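Local coordinates for 450aa long hypothetical fmu protein (PDB 2YXL) that probably methylates carbon 5 of cytosine in RNA with S-adenosylmethionine as methyl donor, and is an archaeal homologue of bacterial Fmu/RsmB, at residues Asn362-Ser365 and Gln366-Arg369; Ile392-Glu395 and Glu396-Asn400; Ile401-Phe404 and Leu405-Pro409. All blocks are in the same frame, centred on the assembly; numbering follows the deposited sequence.

Contact 1 of 3, residues Asn362-Ser365 and Gln366-Arg369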
loop_
_atom_site.group_PDB
_atom_site.type_symbol
_atom_site.label_atom_id
_atom_site.label_comp_id
_atom_site.label_asym_id
_atom_site.label_seq_id
_atom_site.Cartn_x
_atom_site.Cartn_y
_atom_site.Cartn_z
ATOM N N ASN A 362 4.842 11.897 -14.128
ATOM C CA ASN A 362 5.977 12.038 -15.042
ATOM C C ASN A 362 7.321 12.080 -14.317
ATOM O O ASN A 362 8.338 11.629 -14.851
ATOM C CB ASN A 362 5.800 13.274 -15.930
ATOM C CG ASN A 362 4.546 13.207 -16.795
ATOM O OD1 ASN A 362 4.002 14.237 -17.189
ATOM N ND2 ASN A 362 4.084 11.992 -17.095
ATOM N N GLU A 363 7.305 12.619 -13.100
ATOM C CA GLU A 363 8.475 12.657 -12.224
ATOM C C GLU A 363 8.927 11.245 -11.848
ATOM O O GLU A 363 10.120 10.950 -11.867
ATOM C CB GLU A 363 8.151 13.464 -10.967
ATOM C CG GLU A 363 9.354 13.903 -10.148
ATOM C CD GLU A 363 8.963 14.789 -8.978
ATOM O OE1 GLU A 363 9.395 15.960 -8.953
ATOM O OE2 GLU A 363 8.217 14.321 -8.090
ATOM N N MET A 364 7.965 10.385 -11.511
ATOM C CA MET A 364 8.231 8.973 -11.243
ATOM C C MET A 364 8.656 8.241 -12.514
ATOM O O MET A 364 9.544 7.384 -12.479
ATOM C CB MET A 364 6.999 8.292 -10.634
ATOM C CG MET A 364 6.828 8.480 -9.126
ATOM S SD MET A 364 8.025 7.544 -8.141
ATOM C CE MET A 364 9.226 8.826 -7.755
ATOM N N SER A 365 8.020 8.596 -13.631
ATOM C CA SER A 365 8.317 7.998 -14.932
ATOM C C SER A 365 9.779 8.187 -15.355
ATOM O O SER A 365 10.391 7.260 -15.889
ATOM C CB SER A 365 7.372 8.547 -16.005
ATOM O OG SER A 365 7.522 7.846 -17.228
ATOM N N GLN A 366 10.328 9.379 -15.108
ATOM C CA GLN A 366 11.730 9.674 -15.426
ATOM C C GLN A 366 12.695 8.884 -14.537
ATOM O O GLN A 366 13.722 8.399 -15.016
ATOM C CB GLN A 366 12.021 11.184 -15.338
ATOM C CG GLN A 366 13.379 11.604 -15.930
ATOM C CD GLN A 366 13.669 13.099 -15.803
ATOM O OE1 GLN A 366 13.974 13.767 -16.792
ATOM N NE2 GLN A 366 13.582 13.625 -14.585
ATOM N N LEU A 367 12.360 8.756 -13.252
ATOM C CA LEU A 367 13.186 7.996 -12.307
ATOM C C LEU A 367 13.233 6.512 -12.663
ATOM O O LEU A 367 14.277 5.871 -12.534
ATOM C CB LEU A 367 12.709 8.190 -10.860
ATOM C CG LEU A 367 13.456 7.447 -9.739
ATOM C CD1 LEU A 367 14.947 7.808 -9.683
ATOM C CD2 LEU A 367 12.800 7.698 -8.392
ATOM N N GLN A 368 12.101 5.979 -13.118
ATOM C CA GLN A 368 12.012 4.585 -13.549
ATOM C C GLN A 368 12.896 4.320 -14.768
ATOM O O GLN A 368 13.561 3.283 -14.844
ATOM C CB GLN A 368 10.556 4.204 -13.832
ATOM C CG GLN A 368 9.678 4.145 -12.575
ATOM C CD GLN A 368 8.213 4.471 -12.837
ATOM O OE1 GLN A 368 7.762 4.521 -13.981
ATOM N NE2 GLN A 368 7.464 4.700 -11.766
ATOM N N ARG A 369 12.914 5.270 -15.703
ATOM C CA ARG A 369 13.735 5.160 -16.915
ATOM C C ARG A 369 15.233 5.126 -16.626
ATOM O O ARG A 369 15.963 4.355 -17.250
ATOM C CB ARG A 369 13.411 6.279 -17.908
ATOM C CG ARG A 369 12.043 6.159 -18.568
ATOM C CD ARG A 369 11.891 7.183 -19.681
ATOM N NE ARG A 369 10.490 7.467 -19.990
ATOM C CZ ARG A 369 10.082 8.335 -20.915
ATOM N NH1 ARG A 369 8.785 8.526 -21.116
ATOM N NH2 ARG A 369 10.964 9.012 -21.643
#
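S365 OG lies obliquely off the guanidinium of R369, neither over its face nor at its edge, 4.1 Å from R369 NE. The side-chain amide of Q368 folds back on the carbonyl of M364. Its CD lies 3.2 Å from M364 O. The two ends of the amide then part: NE2 lies toward M364 CB, while OE1 lies 3.6 Å from S365 CA. NE2 is badly angled for a bond to M364 O. It donates instead to P339 O and to OE1 of E396.

The first torsion brings the Q368 chain back along the helix. CG stands beside the backbone N (chi1 -69°), over the preceding turn. R369 follows a similar course, and its CG comes 3.3 Å from S365 O. Its extended chain carries NE on to OD1 of N400, and its charge makes a cation-pi contact with W403. S365 OG bonds to the backbone O of E395.

All eight residues belong to helix 361-376 of the Rossmann-like methyltransferase domain. The backbone holds to the i to i+4 pattern of an alpha helix. Q368 N bonds to M364 O at 3.0 Å, and R369 N to S365 O at 3.2 Å. The bond from L367 N to E363 O is weak.

M364 also takes part in an apolar contact, with L367. The two side chains lie side by side and point the same way. The M364 chain bends at chi2 and chi3, which sets its methyl CE 3.8 Å from L367 CD2. The L367 side chain is also part of the pocket that holds sinefungin, about 4 Å from the ligand at its nearest atoms.

Contact 2 of 3, residues Ile392-Glu395 and Glu396-Asn400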
loop_
_atom_site.group_PDB
_atom_site.type_symbol
_atom_site.label_atom_id
_atom_site.label_comp_id
_atom_site.label_asym_id
_atom_site.label_seq_id
_atom_site.Cartn_x
_atom_site.Cartn_y
_atom_site.Cartn_z
ATOM N N ILE A 392 -1.156 1.738 -12.152
ATOM C CA ILE A 392 -2.049 1.397 -13.258
ATOM C C ILE A 392 -1.851 2.300 -14.475
ATOM O O ILE A 392 -2.457 2.073 -15.524
ATOM C CB ILE A 392 -3.535 1.418 -12.832
ATOM C CG1 ILE A 392 -3.907 2.776 -12.230
ATOM C CG2 ILE A 392 -3.826 0.261 -11.864
ATOM C CD1 ILE A 392 -5.378 3.131 -12.348
ATOM N N PHE A 393 -0.998 3.312 -14.331
ATOM C CA PHE A 393 -0.783 4.296 -15.386
ATOM C C PHE A 393 0.141 3.783 -16.482
ATOM O O PHE A 393 1.190 3.196 -16.201
ATOM C CB PHE A 393 -0.228 5.601 -14.806
ATOM C CG PHE A 393 -1.122 6.249 -13.783
ATOM C CD1 PHE A 393 -0.615 6.624 -12.542
ATOM C CD2 PHE A 393 -2.467 6.487 -14.057
ATOM C CE1 PHE A 393 -1.429 7.235 -11.586
ATOM C CE2 PHE A 393 -3.292 7.092 -13.107
ATOM C CZ PHE A 393 -2.769 7.468 -11.871
ATOM N N LYS A 394 -0.255 4.016 -17.730
ATOM C CA LYS A 394 0.548 3.628 -18.890
ATOM C C LYS A 394 1.904 4.330 -18.903
ATOM O O LYS A 394 2.899 3.740 -19.323
ATOM C CB LYS A 394 -0.204 3.911 -20.194
ATOM C CG LYS A 394 -1.365 2.963 -20.465
ATOM C CD LYS A 394 -2.243 3.472 -21.595
ATOM C CE LYS A 394 -3.502 2.631 -21.734
ATOM N NZ LYS A 394 -4.460 3.217 -22.716
ATOM N N GLU A 395 1.932 5.577 -18.427
ATOM C CA GLU A 395 3.157 6.388 -18.366
ATOM C C GLU A 395 4.301 5.736 -17.593
ATOM O O GLU A 395 5.469 5.919 -17.937
ATOM C CB GLU A 395 2.862 7.767 -17.770
ATOM C CG GLU A 395 2.530 8.850 -18.795
ATOM C CD GLU A 395 1.193 8.642 -19.497
ATOM O OE1 GLU A 395 1.023 9.195 -20.603
ATOM O OE2 GLU A 395 0.315 7.936 -18.949
ATOM N N GLU A 396 3.958 4.983 -16.552
ATOM C CA GLU A 396 4.947 4.313 -15.717
ATOM C C GLU A 396 5.233 2.899 -16.202
ATOM O O GLU A 396 6.210 2.275 -15.784
ATOM C CB GLU A 396 4.456 4.263 -14.275
ATOM C CG GLU A 396 4.545 5.580 -13.541
ATOM C CD GLU A 396 3.767 5.557 -12.247
ATOM O OE1 GLU A 396 4.371 5.250 -11.199
ATOM O OE2 GLU A 396 2.547 5.828 -12.279
ATOM N N ASN A 397 4.378 2.407 -17.094
ATOM C CA ASN A 397 4.387 1.007 -17.490
ATOM C C ASN A 397 4.718 0.771 -18.965
ATOM O O ASN A 397 5.896 0.691 -19.328
ATOM C CB ASN A 397 3.054 0.353 -17.111
ATOM C CG ASN A 397 2.791 0.380 -15.613
ATOM O OD1 ASN A 397 1.648 0.504 -15.178
ATOM N ND2 ASN A 397 3.848 0.261 -14.818
ATOM N N GLU A 398 3.685 0.663 -19.802
ATOM C CA GLU A 398 3.848 0.350 -21.228
ATOM C C GLU A 398 4.688 1.387 -21.974
ATOM O O GLU A 398 5.458 1.041 -22.872
ATOM C CB GLU A 398 2.485 0.180 -21.913
ATOM C CG GLU A 398 1.768 -1.136 -21.590
ATOM C CD GLU A 398 0.896 -1.070 -20.338
ATOM O OE1 GLU A 398 0.135 -2.031 -20.097
ATOM O OE2 GLU A 398 0.960 -0.067 -19.597
ATOM N N LYS A 399 4.534 2.651 -21.586
ATOM C CA LYS A 399 5.304 3.759 -22.151
ATOM C C LYS A 399 6.794 3.615 -21.838
ATOM O O LYS A 399 7.635 3.813 -22.716
ATOM C CB LYS A 399 4.767 5.091 -21.618
ATOM C CG LYS A 399 5.492 6.335 -22.101
ATOM C CD LYS A 399 5.025 7.539 -21.304
ATOM C CE LYS A 399 5.448 8.848 -21.936
ATOM N NZ LYS A 399 4.705 9.990 -21.336
ATOM N N ASN A 400 7.110 3.260 -20.594
ATOM C CA ASN A 400 8.495 3.065 -20.159
ATOM C C ASN A 400 9.187 1.851 -20.783
ATOM O O ASN A 400 10.416 1.816 -20.884
ATOM C CB ASN A 400 8.579 2.987 -18.633
ATOM C CG ASN A 400 8.618 4.354 -17.973
ATOM O OD1 ASN A 400 8.705 5.388 -18.642
ATOM N ND2 ASN A 400 8.569 4.364 -16.648
#
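This is a local contact around a turn, where the loop after strand 383-389 runs into helix 398-407. The carbonyl of K394 is its main hydrogen-bond acceptor. It takes two backbone bonds from opposite faces of its plane. K399 N comes in at 3.0 Å from K394 O. N397 N, also 3.0 Å from K394 O, sits well above the carbonyl plane. One residue earlier, F393 O accepts a weak bond from E396 N.

The side chains of F393 and E396 run side by side. OE2 of E396 meets the edge of the phenyl ring, in its plane, 3.3 Å from F393 CD1. The same OE2 accepts from the hydroxyls of S391 and T341, so the buried carboxylate has polar partners too. The E396 side chain is about 8 Å from that of C390, the predicted nucleophile.

E395 and K399 meet more loosely. The E395 chain bends at chi2 (69°), and its OE1 makes a long salt bridge, 3.8 Å, to K399 NZ. E398 turns its carboxylate to F424 N and R430.

F393 reaches helix 159-169 and I361 of helix 361-376. N397 and E398 pack on F442 of strand 441-447.

Contact 3 of 3, residues Ile401-Phe404 and Leu405-Pro409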
loop_
_atom_site.group_PDB
_atom_site.type_symbol
_atom_site.label_atom_id
_atom_site.label_comp_id
_atom_site.label_asym_id
_atom_site.label_seq_id
_atom_site.Cartn_x
_atom_site.Cartn_y
_atom_site.Cartn_z
ATOM N N ILE A 401 8.399 0.860 -21.195
ATOM C CA ILE A 401 8.937 -0.342 -21.839
ATOM C C ILE A 401 9.157 -0.121 -23.337
ATOM O O ILE A 401 10.176 -0.547 -23.881
ATOM C CB ILE A 401 8.063 -1.602 -21.554
ATOM C CG1 ILE A 401 7.993 -1.881 -20.046
ATOM C CG2 ILE A 401 8.584 -2.837 -22.301
ATOM C CD1 ILE A 401 9.351 -1.955 -19.332
ATOM N N ARG A 402 8.210 0.553 -23.990
ATOM C CA ARG A 402 8.355 0.930 -25.399
ATOM C C ARG A 402 9.595 1.792 -25.617
ATOM O O ARG A 402 10.291 1.640 -26.621
ATOM C CB ARG A 402 7.111 1.661 -25.910
ATOM C CG ARG A 402 5.952 0.748 -26.264
ATOM C CD ARG A 402 4.907 1.482 -27.092
ATOM N NE ARG A 402 3.642 0.753 -27.151
ATOM C CZ ARG A 402 2.661 0.873 -26.258
ATOM N NH1 ARG A 402 1.548 0.165 -26.396
ATOM N NH2 ARG A 402 2.789 1.697 -25.224
ATOM N N TRP A 403 9.860 2.689 -24.667
ATOM C CA TRP A 403 11.076 3.496 -24.665
ATOM C C TRP A 403 12.314 2.615 -24.512
ATOM O O TRP A 403 13.302 2.794 -25.229
ATOM C CB TRP A 403 11.033 4.546 -23.547
ATOM C CG TRP A 403 12.340 5.266 -23.356
ATOM C CD1 TRP A 403 12.789 6.352 -24.053
ATOM C CD2 TRP A 403 13.371 4.939 -22.415
ATOM N NE1 TRP A 403 14.032 6.724 -23.602
ATOM C CE2 TRP A 403 14.416 5.874 -22.598
ATOM C CE3 TRP A 403 13.516 3.945 -21.434
ATOM C CZ2 TRP A 403 15.589 5.850 -21.835
ATOM C CZ3 TRP A 403 14.685 3.919 -20.676
ATOM C CH2 TRP A 403 15.706 4.867 -20.884
ATOM N N PHE A 404 12.245 1.667 -23.579
ATOM C CA PHE A 404 13.354 0.761 -23.288
ATOM C C PHE A 404 13.720 -0.101 -24.497
ATOM O O PHE A 404 14.901 -0.319 -24.773
ATOM C CB PHE A 404 13.020 -0.119 -22.079
ATOM C CG PHE A 404 14.181 -0.930 -21.575
ATOM C CD1 PHE A 404 14.329 -2.261 -21.946
ATOM C CD2 PHE A 404 15.126 -0.363 -20.727
ATOM C CE1 PHE A 404 15.402 -3.014 -21.482
ATOM C CE2 PHE A 404 16.201 -1.110 -20.255
ATOM C CZ PHE A 404 16.340 -2.437 -20.634
ATOM N N LEU A 405 12.703 -0.579 -25.212
ATOM C CA LEU A 405 12.903 -1.397 -26.412
ATOM C C LEU A 405 13.394 -0.576 -27.606
ATOM O O LEU A 405 13.909 -1.130 -28.578
ATOM C CB LEU A 405 11.619 -2.156 -26.774
ATOM C CG LEU A 405 11.420 -3.573 -26.221
ATOM C CD1 LEU A 405 11.355 -3.602 -24.700
ATOM C CD2 LEU A 405 10.168 -4.206 -26.814
ATOM N N ASN A 406 13.227 0.742 -27.523
ATOM C CA ASN A 406 13.696 1.652 -28.559
ATOM C C ASN A 406 15.166 2.035 -28.404
ATOM O O ASN A 406 15.923 1.997 -29.376
ATOM C CB ASN A 406 12.809 2.899 -28.629
ATOM C CG ASN A 406 11.640 2.734 -29.584
ATOM O OD1 ASN A 406 11.817 2.363 -30.747
ATOM N ND2 ASN A 406 10.437 3.021 -29.102
ATOM N N VAL A 407 15.565 2.393 -27.184
ATOM C CA VAL A 407 16.947 2.805 -26.907
ATOM C C VAL A 407 17.878 1.600 -26.694
ATOM O O VAL A 407 18.994 1.574 -27.214
ATOM C CB VAL A 407 17.031 3.852 -25.743
ATOM C CG1 VAL A 407 16.528 3.277 -24.419
ATOM C CG2 VAL A 407 18.447 4.412 -25.601
ATOM N N HIS A 408 17.411 0.609 -25.939
ATOM C CA HIS A 408 18.104 -0.674 -25.830
ATOM C C HIS A 408 17.496 -1.602 -26.889
ATOM O O HIS A 408 16.290 -1.861 -26.866
ATOM C CB HIS A 408 17.997 -1.232 -24.407
ATOM C CG HIS A 408 18.507 -0.292 -23.357
ATOM N ND1 HIS A 408 19.835 -0.229 -22.993
ATOM C CD2 HIS A 408 17.870 0.641 -22.612
ATOM C CE1 HIS A 408 19.992 0.694 -22.061
ATOM N NE2 HIS A 408 18.814 1.237 -21.811
ATOM N N PRO A 409 18.321 -2.120 -27.814
ATOM C CA PRO A 409 19.690 -2.605 -27.875
ATOM C C PRO A 409 20.453 -2.867 -26.561
ATOM O O PRO A 409 20.945 -1.943 -25.911
ATOM C CB PRO A 409 20.341 -1.585 -28.803
ATOM C CG PRO A 409 19.195 -1.453 -29.926
ATOM C CD PRO A 409 17.852 -1.902 -29.191
#
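Two of the side-chain contacts involve aromatic rings: F404 with H408, and W403 with V407. CD2 of H408 sits over one face of the F404 ring, 3.4 Å from F404 CE2. The two rings form an oblique pair, with planes 32° apart and centroids 4.5 Å apart. F404 CG points opposite its own backbone N (chi1 -171°), and the H408 side chain, one turn further on, crosses the F404 side chain obliquely.

V407 makes a CH-pi contact. Its CG1 stands 3.8 Å from the centroid of the six-membered ring of W403, almost on the ring normal. That methyl lies between the backbone N and the carbonyl carbon of V407 (chi1 63°), which directs it back over the indole face.

A third contact is purely aliphatic. I401 CG2 and L405 CD1 meet at 3.7 Å, their side chains crossing at a slant.

The backbone bonds belong to the last turns of helix 398-407. L405 N bonds to I401 O at 2.9 Å, and V407 N to W403 O at 3.0 Å. N406 N makes two weak bonds, to R402 O and W403 O. H408 is the first residue to leave helical geometry, yet its N still bonds to F404 O at 2.9 Å.

One side of this helix end is turned to the sheet of the methyltransferase domain. I401, F404 and L405 pack on strand 441-447, and F404 also touches L372 and A376 of helix 361-376. H408 touches E373 and A376 there.

Carbon surfaces therefore make most of the side-chain contact here. Dispersion should hold the rings and methyls together, helped by burial at I401 and F404, while the polar work of closing the helix falls mainly to backbone amides.

In the fold
The chain meets contact 1 first, on helix 361-376. It then passes through strands 379-380 and 383-389 to the loop and helix start of contact 2. Contact 3 follows directly and completes helix 398-407. The three are in series: none nests in another and none crosses. Each closes only a short local turn. Contact 2 joins the end of a central strand to helix 398-407, and contact 3 brings that helix to its C-terminal end. Side chains of contact 1 bond to the loop and helix start of contact 2, and contact 1 also touches contact 3. Together they tie helices 361-376 and 398-407 side by side in the methyltransferase domain.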